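Chitin-binding domain 3 protein (Micromonospora aurantiaca ATCC 27029, PDB 5OPF) is a copper-dependent lytic polysaccharide monooxygenase of family AA10 that probably cleaves chains of cellulose or chitin oxidatively. Local coordinates at residues Leu51-Val56 / Ser184-Ser189; Lys90-Thr95 / Ser189-Gly194; Ala106-Asp111 / Ala178-Gln183; Gln120-Leu125 / Arg169-Thr174. All coordinates share one frame; numbering follows the deposited sequence.

Overall arrangement
From the N terminus, the chain enters contact 1 at 51-56, contact 2 at 90-95, contact 3 at 106-111 and contact 4 at 120-125. Contact 4 closes first, joining the loop after strand 110-118 to strand 169-178, and is nested inside the other three. Contact 3, which joins the copper loop 106-111 to the turn 178-183, is itself nested inside contacts 1 and 2. Those two cross: contact 1 joins strand 52-54 to strand 183-192, and contact 2 joins strand 92-93 to the C-terminal end of the same strand. They share Ser-189, and their centres lie about 21 Å apart, on opposite sides of the chain's centre.

Contact 1: Leu51-Val56 / Ser184-Ser189; sequences LFREGV and SYYLCS
Phe-52 and Tyr-185 are paired across the strands as a non-hydrogen-bonded antiparallel pair, their side chains running the same way on one face of the sheet. This pairing sets Phe-52 CB over the centre of the Tyr-185 ring in a CH-pi contact, 3.7 Å from the centroid. Phe-52 chi1 of 63° carries the phenyl ring beside the tyrosine, where CD2 meets Tyr-185 CE2 at 3.7 Å with the rings inclined to each other. Next along, Arg-53 and Ser-184 form a hydrogen-bonded pair: Arg-53 N donates a hydrogen bond to Ser-184 O at 2.8 Å, and Ser-184 N returns a bond to Arg-53 O at 2.9 Å. A third bond runs from Tyr-186 N to Leu-51 O.

The other face carries Arg-53, Ser-184 and Tyr-186. Arg-53 CG lies 3.8 Å from Tyr-186 CE2, and the bend at chi3 takes the guanidinium on to Gly-72 O. Ser-184 OG, at chi1 46°, is hydrogen-bonded to Tyr-186 OH (2.7 Å), which also bonds His-60 ND1, and Val-56 CG2 closes on both oxygens. Water 1 links Ser-184 OG with Val-56 N, so the serine hydroxyl has two polar partners.

Short strand 52-54 thus flanks strand 183-192, with strand 169-178 also paired to the latter; helix 60-63 covers Arg-53 and Val-56, while Tyr-185, a copper-site residue, stacks on Trp-176.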
loop_
_atom_site.group_PDB
_atom_site.type_symbol
_atom_site.label_atom_id
_atom_site.label_comp_id
_atom_site.label_asym_id
_atom_site.label_seq_id
_atom_site.Cartn_x
_atom_site.Cartn_y
_atom_site.Cartn_z
ATOM N N LEU A 51 -7.659 3.988 -3.153
ATOM C CA LEU A 51 -6.483 4.038 -4.033
ATOM C C LEU A 51 -6.593 2.949 -5.107
ATOM O O LEU A 51 -5.896 1.923 -5.098
ATOM C CB LEU A 51 -5.198 3.944 -3.220
ATOM C CG LEU A 51 -3.997 4.697 -3.815
ATOM C CD1 LEU A 51 -2.858 4.686 -2.802
ATOM C CD2 LEU A 51 -3.551 4.134 -5.157
ATOM N N PHE A 52 -7.489 3.213 -6.068
ATOM C CA PHE A 52 -7.802 2.254 -7.114
ATOM C C PHE A 52 -7.754 2.874 -8.502
ATOM O O PHE A 52 -7.910 4.088 -8.688
ATOM C CB PHE A 52 -9.169 1.560 -6.890
ATOM C CG PHE A 52 -10.353 2.490 -6.913
ATOM C CD1 PHE A 52 -10.900 2.924 -8.111
ATOM C CD2 PHE A 52 -10.934 2.915 -5.728
ATOM C CE1 PHE A 52 -11.993 3.769 -8.119
ATOM C CE2 PHE A 52 -12.028 3.763 -5.739
ATOM C CZ PHE A 52 -12.551 4.182 -6.932
ATOM N N ARG A 53 -7.574 1.974 -9.475
ATOM C CA ARG A 53 -7.862 2.200 -10.882
ATOM C C ARG A 53 -9.042 1.318 -11.271
ATOM O O ARG A 53 -9.415 0.389 -10.541
ATOM C CB ARG A 53 -6.673 1.818 -11.767
ATOM C CG ARG A 53 -5.385 2.595 -11.496
ATOM C CD ARG A 53 -4.310 2.286 -12.540
ATOM N NE ARG A 53 -4.633 2.913 -13.812
ATOM C CZ ARG A 53 -4.362 4.175 -14.126
ATOM N NH1 ARG A 53 -3.701 4.965 -13.289
ATOM N NH2 ARG A 53 -4.742 4.644 -15.305
ATOM N N GLU A 54 -9.643 1.627 -12.424
ATOM C CA GLU A 54 -10.674 0.781 -13.011
ATOM C C GLU A 54 -10.319 0.497 -14.460
ATOM O O GLU A 54 -9.681 1.314 -15.128
ATOM C CB GLU A 54 -12.073 1.418 -12.890
ATOM C CG GLU A 54 -12.524 1.439 -11.433
ATOM C CD GLU A 54 -13.883 2.048 -11.187
ATOM O OE1 GLU A 54 -14.546 2.453 -12.162
ATOM O OE2 GLU A 54 -14.284 2.100 -10.000
ATOM N N GLY A 55 -10.701 -0.686 -14.930
ATOM C CA GLY A 55 -10.497 -1.060 -16.319
ATOM C C GLY A 55 -9.103 -1.523 -16.684
ATOM O O GLY A 55 -8.778 -1.584 -17.872
ATOM N N VAL A 56 -8.262 -1.861 -15.704
ATOM C CA VAL A 56 -6.897 -2.291 -15.999
ATOM C C VAL A 56 -6.850 -3.634 -16.717
ATOM O O VAL A 56 -5.860 -3.945 -17.396
ATOM C CB VAL A 56 -6.098 -2.293 -14.680
ATOM C CG1 VAL A 56 -4.718 -2.931 -14.856
ATOM C CG2 VAL A 56 -5.966 -0.867 -14.148
ATOM N N SER A 184 -8.964 -2.217 -9.260
ATOM C CA SER A 184 -7.730 -2.720 -8.678
ATOM C C SER A 184 -7.079 -1.653 -7.810
ATOM O O SER A 184 -7.054 -0.472 -8.164
ATOM C CB SER A 184 -6.790 -3.174 -9.805
ATOM O OG SER A 184 -6.718 -2.219 -10.852
ATOM N N TYR A 185 -6.530 -2.091 -6.675
ATOM C CA TYR A 185 -5.954 -1.212 -5.670
ATOM C C TYR A 185 -4.465 -1.504 -5.516
ATOM O O TYR A 185 -4.036 -2.661 -5.597
ATOM C CB TYR A 185 -6.626 -1.426 -4.308
ATOM C CG TYR A 185 -8.104 -1.111 -4.240
ATOM C CD1 TYR A 185 -9.042 -1.888 -4.913
ATOM C CD2 TYR A 185 -8.583 -0.061 -3.451
ATOM C CE1 TYR A 185 -10.404 -1.622 -4.813
ATOM C CE2 TYR A 185 -9.937 0.213 -3.352
ATOM C CZ TYR A 185 -10.846 -0.561 -4.040
ATOM O OH TYR A 185 -12.196 -0.282 -3.934
ATOM N N TYR A 186 -3.688 -0.452 -5.236
ATOM C CA TYR A 186 -2.228 -0.499 -5.300
ATOM C C TYR A 186 -1.660 0.108 -4.024
ATOM O O TYR A 186 -1.704 1.330 -3.844
ATOM C CB TYR A 186 -1.740 0.266 -6.535
ATOM C CG TYR A 186 -2.321 -0.327 -7.794
ATOM C CD1 TYR A 186 -1.733 -1.430 -8.395
ATOM C CD2 TYR A 186 -3.474 0.192 -8.364
ATOM C CE1 TYR A 186 -2.296 -2.018 -9.529
ATOM C CE2 TYR A 186 -4.039 -0.375 -9.495
ATOM C CZ TYR A 186 -3.451 -1.482 -10.077
ATOM O OH TYR A 186 -4.028 -2.023 -11.209
ATOM N N LEU A 187 -1.156 -0.736 -3.119
ATOM C CA LEU A 187 -0.785 -0.299 -1.773
ATOM C C LEU A 187 0.697 -0.525 -1.497
ATOM O O LEU A 187 1.143 -1.674 -1.369
ATOM C CB LEU A 187 -1.596 -1.048 -0.718
ATOM C CG LEU A 187 -3.118 -0.919 -0.714
ATOM C CD1 LEU A 187 -3.563 0.519 -0.921
ATOM C CD2 LEU A 187 -3.744 -1.866 -1.751
ATOM N N CYS A 188 1.453 0.565 -1.338
ATOM C CA CYS A 188 2.829 0.491 -0.842
ATOM C C CYS A 188 2.826 0.578 0.671
ATOM O O CYS A 188 2.175 1.473 1.222
ATOM C CB CYS A 188 3.654 1.665 -1.367
ATOM S SG CYS A 188 4.028 1.569 -3.106
ATOM N N SER A 189 3.581 -0.305 1.332
ATOM C CA SER A 189 3.776 -0.241 2.782
ATOM C C SER A 189 5.267 -0.267 3.100
ATOM O O SER A 189 5.985 -1.178 2.662
ATOM C CB SER A 189 3.138 -1.433 3.507
ATOM O OG SER A 189 1.756 -1.518 3.245
HETATM O O HOH W 1 -8.847 -2.065 -12.776
#

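Contact 2: Lys90-Thr95 / Ser189-Gly194; sequences KTVPVT and SDVDFG
Val-94 and Phe-193 meet in a CH-pi contact: CG2 of Val-94 sits over the centre of the Phe-193 ring, 3.6 Å from its centroid. Val-94 chi1 of -59° sends CG2 to this face and brings it within 3.8 Å of Val-191 CB. Thr-91 lies at the other end, its CG2 against Val-191 O and its OG1 3.9 Å from Asp-192 CB.

The backbones that carry these side chains run as a short parallel pair. Val-92 O accepts from Asp-192 N at 2.9 Å, and Asp-192 O accepts from Val-94 N at 3.0 Å, while the bond from Val-92 N to Asp-190 O is weak. Asp-192 OD1 also takes the N-H of Gly-194 at 2.8 Å through its anti lone pair, in an Asx turn.

Farther out, water 3 bridges Thr-91 OG1 and Asp-192 OD2, and water 2 lies between Lys-90 O and Asp-190 OD2. A salt bridge to Arg-10 holds the Asp-190 carboxylate.

Both aspartates therefore have their carboxylates engaged by water, backbone or arginine, and direct attachment across the contact falls to main-chain bonds, the Val-94 CH-pi contact on Phe-193 and apolar touches of Thr-91 and the valines; the Asx turn probably steadies the C-terminal residue.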
loop_
_atom_site.group_PDB
_atom_site.type_symbol
_atom_site.label_atom_id
_atom_site.label_comp_id
_atom_site.label_asym_id
_atom_site.label_seq_id
_atom_site.Cartn_x
_atom_site.Cartn_y
_atom_site.Cartn_z
ATOM N N LYS A 90 7.977 6.477 7.281
ATOM C CA LYS A 90 8.004 5.701 8.513
ATOM C C LYS A 90 7.717 4.226 8.248
ATOM O O LYS A 90 6.729 3.872 7.592
ATOM C CB LYS A 90 6.997 6.255 9.518
ATOM C CG LYS A 90 7.256 7.688 9.937
ATOM C CD LYS A 90 8.658 7.922 10.479
ATOM C CE LYS A 90 8.833 9.386 10.879
ATOM N NZ LYS A 90 10.233 9.689 11.281
ATOM N N THR A 91 8.567 3.361 8.806
ATOM C CA THR A 91 8.432 1.914 8.689
ATOM C C THR A 91 7.770 1.325 9.932
ATOM O O THR A 91 7.740 1.941 11.002
ATOM C CB THR A 91 9.811 1.259 8.524
ATOM O OG1 THR A 91 10.630 1.595 9.650
ATOM C CG2 THR A 91 10.508 1.722 7.258
ATOM N N VAL A 92 7.293 0.090 9.796
ATOM C CA VAL A 92 6.981 -0.758 10.946
ATOM C C VAL A 92 7.850 -2.006 10.862
ATOM O O VAL A 92 8.242 -2.426 9.754
ATOM C CB VAL A 92 5.492 -1.122 11.031
ATOM C CG1 VAL A 92 4.640 0.137 11.213
ATOM C CG2 VAL A 92 5.037 -1.915 9.819
ATOM N N PRO A 93 8.137 -2.643 11.992
ATOM C CA PRO A 93 8.999 -3.829 11.979
ATOM C C PRO A 93 8.252 -5.082 11.563
ATOM O O PRO A 93 7.123 -5.329 11.994
ATOM C CB PRO A 93 9.456 -3.947 13.438
ATOM C CG PRO A 93 8.413 -3.250 14.218
ATOM C CD PRO A 93 7.868 -2.162 13.358
ATOM N N VAL A 94 8.902 -5.887 10.721
ATOM C CA VAL A 94 8.373 -7.171 10.281
ATOM C C VAL A 94 9.504 -8.196 10.295
ATOM O O VAL A 94 10.684 -7.854 10.393
ATOM C CB VAL A 94 7.723 -7.100 8.882
ATOM C CG1 VAL A 94 6.571 -6.093 8.874
ATOM C CG2 VAL A 94 8.768 -6.768 7.809
ATOM N N THR A 95 9.126 -9.472 10.233
ATOM C CA THR A 95 10.062 -10.577 10.067
ATOM C C THR A 95 9.941 -11.131 8.651
ATOM O O THR A 95 9.007 -10.815 7.917
ATOM C CB THR A 95 9.810 -11.679 11.113
ATOM O OG1 THR A 95 8.457 -12.136 11.030
ATOM C CG2 THR A 95 10.077 -11.152 12.511
ATOM N N SER A 189 3.581 -0.305 1.332
ATOM C CA SER A 189 3.776 -0.241 2.782
ATOM C C SER A 189 5.267 -0.267 3.100
ATOM O O SER A 189 5.985 -1.178 2.662
ATOM C CB SER A 189 3.138 -1.433 3.507
ATOM O OG SER A 189 1.756 -1.518 3.245
ATOM N N ASP A 190 5.727 0.702 3.887
ATOM C CA ASP A 190 7.124 0.738 4.298
ATOM C C ASP A 190 7.343 -0.137 5.524
ATOM O O ASP A 190 6.623 -0.034 6.522
ATOM C CB ASP A 190 7.548 2.180 4.558
ATOM C CG ASP A 190 7.386 3.038 3.328
ATOM O OD1 ASP A 190 8.233 2.890 2.416
ATOM O OD2 ASP A 190 6.391 3.829 3.265
ATOM N N VAL A 191 8.342 -1.015 5.432
ATOM C CA VAL A 191 8.632 -1.971 6.492
ATOM C C VAL A 191 10.129 -2.012 6.750
ATOM O O VAL A 191 10.940 -1.555 5.943
ATOM C CB VAL A 191 8.102 -3.390 6.172
ATOM C CG1 VAL A 191 6.603 -3.364 5.976
ATOM C CG2 VAL A 191 8.813 -3.983 4.964
ATOM N N ASP A 192 10.496 -2.595 7.885
ATOM C CA ASP A 192 11.896 -2.831 8.210
ATOM C C ASP A 192 11.991 -4.266 8.701
ATOM O O ASP A 192 11.395 -4.612 9.726
ATOM C CB ASP A 192 12.381 -1.829 9.258
ATOM C CG ASP A 192 13.890 -1.854 9.442
ATOM O OD1 ASP A 192 14.484 -2.955 9.473
ATOM O OD2 ASP A 192 14.495 -0.758 9.553
ATOM N N PHE A 193 12.715 -5.104 7.960
ATOM C CA PHE A 193 12.883 -6.518 8.282
ATOM C C PHE A 193 13.845 -6.761 9.440
ATOM O O PHE A 193 14.060 -7.919 9.827
ATOM C CB PHE A 193 13.302 -7.299 7.021
ATOM C CG PHE A 193 12.161 -7.567 6.074
ATOM C CD1 PHE A 193 11.406 -8.710 6.210
ATOM C CD2 PHE A 193 11.838 -6.681 5.065
ATOM C CE1 PHE A 193 10.338 -8.972 5.368
ATOM C CE2 PHE A 193 10.771 -6.931 4.213
ATOM C CZ PHE A 193 10.010 -8.079 4.366
ATOM N N GLY A 194 14.398 -5.706 10.023
ATOM C CA GLY A 194 15.269 -5.838 11.178
ATOM C C GLY A 194 16.726 -5.980 10.818
ATOM O O GLY A 194 17.075 -6.038 9.620
ATOM O OXT GLY A 194 17.558 -6.044 11.743
HETATM O O HOH W 2 5.104 4.748 5.501
HETATM O O HOH W 3 13.365 1.633 9.607
#

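Contact 3: Ala106-Asp111 / Ala178-Gln183. With CU (copper (II) ion), chain B.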
loop_
_atom_site.group_PDB
_atom_site.type_symbol
_atom_site.label_atom_id
_atom_site.label_comp_id
_atom_site.label_asym_id
_atom_site.label_seq_id
_atom_site.Cartn_x
_atom_site.Cartn_y
_atom_site.Cartn_z
ATOM N N ALA A 106 -16.140 -2.659 2.237
ATOM C CA ALA A 106 -17.263 -2.817 1.327
ATOM C C ALA A 106 -17.614 -4.260 0.994
ATOM O O ALA A 106 -18.608 -4.481 0.291
ATOM C CB ALA A 106 -16.976 -2.066 0.024
ATOM N N SER A 107 -16.837 -5.242 1.454
ATOM C CA SER A 107 -17.124 -6.656 1.205
ATOM C C SER A 107 -17.211 -6.980 -0.290
ATOM O O SER A 107 -18.134 -7.657 -0.750
ATOM C CB SER A 107 -18.380 -7.102 1.956
ATOM O OG SER A 107 -18.190 -6.938 3.358
ATOM N N HIS A 108 -16.230 -6.496 -1.056
ATOM C CA HIS A 108 -16.191 -6.740 -2.496
ATOM C C HIS A 108 -15.700 -8.132 -2.873
ATOM O O HIS A 108 -15.935 -8.561 -4.012
ATOM C CB HIS A 108 -15.212 -5.783 -3.179
ATOM C CG HIS A 108 -15.555 -4.322 -3.091
ATOM N ND1 HIS A 108 -16.814 -3.819 -3.328
ATOM C CD2 HIS A 108 -14.753 -3.244 -2.897
ATOM C CE1 HIS A 108 -16.776 -2.498 -3.255
ATOM N NE2 HIS A 108 -15.539 -2.122 -2.995
ATOM N N GLY A 109 -14.997 -8.836 -1.988
ATOM C CA GLY A 109 -14.260 -10.021 -2.389
ATOM C C GLY A 109 -13.003 -9.692 -3.174
ATOM O O GLY A 109 -12.737 -8.534 -3.533
ATOM N N ALA A 110 -12.210 -10.716 -3.453
ATOM C CA ALA A 110 -11.027 -10.578 -4.290
ATOM C C ALA A 110 -10.995 -11.643 -5.378
ATOM O O ALA A 110 -11.242 -12.827 -5.117
ATOM C CB ALA A 110 -9.735 -10.718 -3.465
ATOM N N ASP A 111 -10.630 -11.226 -6.591
ATOM C CA ASP A 111 -10.213 -12.188 -7.607
ATOM C C ASP A 111 -8.833 -12.729 -7.263
ATOM O O ASP A 111 -8.531 -13.908 -7.518
ATOM C CB ASP A 111 -10.178 -11.533 -8.997
ATOM C CG ASP A 111 -11.547 -11.161 -9.536
ATOM O OD1 ASP A 111 -12.589 -11.433 -8.904
ATOM O OD2 ASP A 111 -11.575 -10.624 -10.665
ATOM N N ALA A 178 -10.399 -6.473 -6.977
ATOM C CA ALA A 178 -11.693 -6.684 -6.341
ATOM C C ALA A 178 -12.618 -7.456 -7.282
ATOM O O ALA A 178 -12.412 -7.485 -8.501
ATOM C CB ALA A 178 -12.305 -5.342 -5.963
ATOM N N SER A 179 -13.639 -8.102 -6.712
ATOM C CA SER A 179 -14.473 -9.031 -7.486
ATOM C C SER A 179 -15.776 -8.443 -8.025
ATOM O O SER A 179 -16.431 -9.097 -8.851
ATOM C CB SER A 179 -14.804 -10.284 -6.662
ATOM O OG SER A 179 -13.625 -11.009 -6.364
ATOM N N HIS A 180 -16.182 -7.260 -7.580
ATOM C CA HIS A 180 -17.466 -6.673 -7.954
ATOM C C HIS A 180 -17.428 -5.889 -9.261
ATOM O O HIS A 180 -18.488 -5.515 -9.781
ATOM C CB HIS A 180 -17.935 -5.724 -6.842
ATOM C CG HIS A 180 -17.029 -4.552 -6.634
ATOM N ND1 HIS A 180 -15.669 -4.696 -6.443
ATOM C CD2 HIS A 180 -17.285 -3.221 -6.595
ATOM C CE1 HIS A 180 -15.131 -3.499 -6.296
ATOM N NE2 HIS A 180 -16.087 -2.588 -6.372
ATOM N N LEU A 181 -16.238 -5.630 -9.783
ATOM C CA LEU A 181 -15.974 -4.678 -10.848
ATOM C C LEU A 181 -14.523 -4.899 -11.229
ATOM O O LEU A 181 -13.746 -5.398 -10.415
ATOM C CB LEU A 181 -16.164 -3.258 -10.295
ATOM C CG LEU A 181 -16.215 -2.062 -11.232
ATOM C CD1 LEU A 181 -17.457 -2.124 -12.108
ATOM C CD2 LEU A 181 -16.209 -0.776 -10.427
ATOM N N ASP A 182 -14.143 -4.521 -12.458
ATOM C CA ASP A 182 -12.708 -4.465 -12.772
ATOM C C ASP A 182 -12.139 -3.221 -12.105
ATOM O O ASP A 182 -12.090 -2.138 -12.689
ATOM C CB ASP A 182 -12.425 -4.470 -14.269
ATOM C CG ASP A 182 -10.933 -4.423 -14.579
ATOM O OD1 ASP A 182 -10.113 -4.541 -13.640
ATOM O OD2 ASP A 182 -10.582 -4.282 -15.773
ATOM N N GLN A 183 -11.750 -3.384 -10.844
ATOM C CA GLN A 183 -11.265 -2.315 -9.988
ATOM C C GLN A 183 -10.105 -2.889 -9.195
ATOM O O GLN A 183 -10.249 -3.948 -8.573
ATOM C CB GLN A 183 -12.379 -1.866 -9.042
ATOM C CG GLN A 183 -12.037 -0.674 -8.172
ATOM C CD GLN A 183 -13.115 -0.402 -7.138
ATOM O OE1 GLN A 183 -13.268 -1.155 -6.188
ATOM N NE2 GLN A 183 -13.882 0.659 -7.333
HETATM CU CU CU B . -14.956 -0.233 -2.788
HETATM O O HOH W 4 -12.460 -8.074 -11.191
HETATM O O HOH W 5 -14.966 -11.345 -10.132
#
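His-108 and His-180 stack face to face, their centroids 3.4 Å apart and planes 3° from parallel. A chi1 of 63° folds the His-180 ring back over its own backbone and lays it on His-108; Ala-106 CB covers the opposite face of His-108 toward the rim. The ring nitrogens do not hydrogen-bond to each other; His-108 NE2 binds the copper ion at 2.0 Å, and His-108 N is met by Asp-104 OD2.

Gly-109 O accepts weakly from Ser-179 N and also from the indole N-H of Trp-176. Water 5 donates to Asp-111 OD1 (2.7 Å) and Ser-179 O (3.0 Å), and water 4 lies between Asp-111 OD2 and Ala-178 O. Within the turn, Ala-178 N bonds to Gln-183 O at 3.0 Å. Gln-183 bonds Tyr-185 OH through OE1, which lies 3.9 Å from the copper, too far to be a ligand, and Glu-54 through NE2.

His-1 binds through its amino nitrogen, while the OH of Tyr-185, also of the copper site, lies about 3.0 Å from the metal. The amino nitrogen and imidazole of an N-terminal histidine with a second histidine's imidazole form the histidine brace of lytic polysaccharide monooxygenases, here backed by the stacked His-180.

Contact 4: Gln120-Leu125 / Arg169-Thr174; sequences QGYNAL and RHVVYT
The connection between strands 110-118 and 134-140 folds here over the start of strand 169-178, on the mixed sheet of the E-set, immunoglobulin-like core. Gln-120 reaches across to His-170: its OE1 accepts from His-170 NE2 at 2.9 Å, with an N-H...O angle of 155°. The oxygen lies close to the imidazole plane, whereas the donor is well above the amide's carbonyl plane. A bend at chi2 of 70° brings the Gln-120 amide back to the ring, and OE1 also accepts from Thr-167 N.

At the far end, Leu-125 CD2 rests over one face of the Arg-169 guanidinium, 3.5 Å from NE. Arg-169 bends at chi3 (-76°) and runs past Ala-124 CB, which is 4.0 Å from CD, before NH1 reaches Trp-89 O. Between these ends, Val-171 CG2 meets Ala-124 CB at 4.0 Å and the edge of the Tyr-122 ring at CE2. Water 6 donates to Tyr-122 O and to Arg-169 O and accepts from Ala-124 N, using both its protons to join loop and strand. Asn-123 OD1 receives the N-H of Leu-125 at 2.9 Å, an Asx turn that shapes the loop.

Strand 169-178 is flanked by strands 110-118 and 183-192; Thr-118 on the former holds His-170 ND1, while Asp-190 on the latter touches Val-171.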
loop_
_atom_site.group_PDB
_atom_site.type_symbol
_atom_site.label_atom_id
_atom_site.label_comp_id
_atom_site.label_asym_id
_atom_site.label_seq_id
_atom_site.Cartn_x
_atom_site.Cartn_y
_atom_site.Cartn_z
ATOM N N GLN A 120 16.663 -7.235 -1.767
ATOM C CA GLN A 120 17.806 -6.689 -1.051
ATOM C C GLN A 120 18.703 -5.936 -2.024
ATOM O O GLN A 120 19.019 -6.426 -3.113
ATOM C CB GLN A 120 18.581 -7.794 -0.335
ATOM C CG GLN A 120 19.565 -7.268 0.708
ATOM C CD GLN A 120 18.890 -6.677 1.935
ATOM O OE1 GLN A 120 17.707 -6.906 2.179
ATOM N NE2 GLN A 120 19.648 -5.907 2.712
ATOM N N GLY A 121 19.104 -4.732 -1.625
ATOM C CA GLY A 121 19.832 -3.813 -2.472
ATOM C C GLY A 121 19.020 -2.602 -2.890
ATOM O O GLY A 121 19.607 -1.554 -3.191
ATOM N N TYR A 122 17.691 -2.722 -2.937
ATOM C CA TYR A 122 16.846 -1.569 -3.225
ATOM C C TYR A 122 16.952 -0.574 -2.078
ATOM O O TYR A 122 16.855 -0.959 -0.909
ATOM C CB TYR A 122 15.378 -1.998 -3.403
ATOM C CG TYR A 122 14.444 -0.810 -3.519
ATOM C CD1 TYR A 122 14.494 0.013 -4.633
ATOM C CD2 TYR A 122 13.542 -0.494 -2.514
ATOM C CE1 TYR A 122 13.674 1.134 -4.738
ATOM C CE2 TYR A 122 12.725 0.618 -2.608
ATOM C CZ TYR A 122 12.792 1.429 -3.720
ATOM O OH TYR A 122 11.984 2.538 -3.788
ATOM N N ASN A 123 17.127 0.707 -2.409
ATOM C CA ASN A 123 17.217 1.784 -1.421
ATOM C C ASN A 123 16.008 2.717 -1.536
ATOM O O ASN A 123 15.986 3.622 -2.379
ATOM C CB ASN A 123 18.514 2.561 -1.588
ATOM C CG ASN A 123 18.743 3.539 -0.453
ATOM O OD1 ASN A 123 17.832 3.835 0.316
ATOM N ND2 ASN A 123 19.963 4.042 -0.342
ATOM N N ALA A 124 15.015 2.520 -0.667
ATOM C CA ALA A 124 13.802 3.327 -0.705
ATOM C C ALA A 124 14.055 4.793 -0.397
ATOM O O ALA A 124 13.201 5.637 -0.707
ATOM C CB ALA A 124 12.796 2.781 0.305
ATOM N N LEU A 125 15.184 5.109 0.239
ATOM C CA LEU A 125 15.487 6.490 0.594
ATOM C C LEU A 125 15.908 7.307 -0.616
ATOM O O LEU A 125 15.760 8.536 -0.608
ATOM C CB LEU A 125 16.609 6.527 1.630
ATOM C CG LEU A 125 16.316 5.832 2.959
ATOM C CD1 LEU A 125 17.521 5.896 3.883
ATOM C CD2 LEU A 125 15.081 6.400 3.646
ATOM N N ARG A 169 15.338 -1.673 5.772
ATOM C CA ARG A 169 14.212 -0.976 5.161
ATOM C C ARG A 169 13.867 -1.543 3.789
ATOM O O ARG A 169 14.741 -1.710 2.928
ATOM C CB ARG A 169 14.569 0.501 5.007
ATOM C CG ARG A 169 13.561 1.326 4.228
ATOM C CD ARG A 169 13.974 2.775 4.096
ATOM N NE ARG A 169 13.801 3.580 5.300
ATOM C CZ ARG A 169 12.665 4.202 5.618
ATOM N NH1 ARG A 169 11.599 4.074 4.846
ATOM N NH2 ARG A 169 12.594 4.969 6.693
ATOM N N HIS A 170 12.568 -1.769 3.578
ATOM C CA HIS A 170 12.015 -2.329 2.348
ATOM C C HIS A 170 10.629 -1.742 2.098
ATOM O O HIS A 170 10.087 -1.006 2.925
ATOM C CB HIS A 170 12.011 -3.865 2.424
ATOM C CG HIS A 170 13.333 -4.440 2.079
ATOM N ND1 HIS A 170 13.769 -4.473 0.774
ATOM C CD2 HIS A 170 14.335 -4.929 2.848
ATOM C CE1 HIS A 170 14.988 -4.983 0.755
ATOM N NE2 HIS A 170 15.359 -5.259 1.997
ATOM N N VAL A 171 10.068 -2.074 0.934
ATOM C CA VAL A 171 8.698 -1.715 0.593
ATOM C C VAL A 171 7.945 -2.981 0.202
ATOM O O VAL A 171 8.445 -3.800 -0.581
ATOM C CB VAL A 171 8.647 -0.672 -0.544
ATOM C CG1 VAL A 171 7.210 -0.264 -0.842
ATOM C CG2 VAL A 171 9.467 0.571 -0.183
ATOM N N VAL A 172 6.750 -3.137 0.764
ATOM C CA VAL A 172 5.773 -4.136 0.352
ATOM C C VAL A 172 4.830 -3.465 -0.640
ATOM O O VAL A 172 4.382 -2.332 -0.430
ATOM C CB VAL A 172 4.988 -4.662 1.571
ATOM C CG1 VAL A 172 4.060 -5.800 1.164
ATOM C CG2 VAL A 172 5.927 -5.105 2.691
ATOM N N TYR A 173 4.525 -4.155 -1.737
ATOM C CA TYR A 173 3.551 -3.671 -2.712
ATOM C C TYR A 173 2.463 -4.718 -2.829
ATOM O O TYR A 173 2.731 -5.859 -3.227
ATOM C CB TYR A 173 4.182 -3.446 -4.076
ATOM C CG TYR A 173 3.369 -2.628 -5.058
ATOM C CD1 TYR A 173 2.882 -1.360 -4.718
ATOM C CD2 TYR A 173 3.146 -3.075 -6.356
ATOM C CE1 TYR A 173 2.191 -0.572 -5.633
ATOM C CE2 TYR A 173 2.467 -2.292 -7.277
ATOM C CZ TYR A 173 2.005 -1.043 -6.916
ATOM O OH TYR A 173 1.387 -0.253 -7.863
ATOM N N THR A 174 1.242 -4.333 -2.475
ATOM C CA THR A 174 0.096 -5.229 -2.469
ATOM C C THR A 174 -0.892 -4.760 -3.534
ATOM O O THR A 174 -1.280 -3.578 -3.566
ATOM C CB THR A 174 -0.557 -5.271 -1.074
ATOM O OG1 THR A 174 0.392 -5.733 -0.101
ATOM C CG2 THR A 174 -1.748 -6.210 -1.055
HETATM O O HOH W 6 15.664 0.292 1.209
#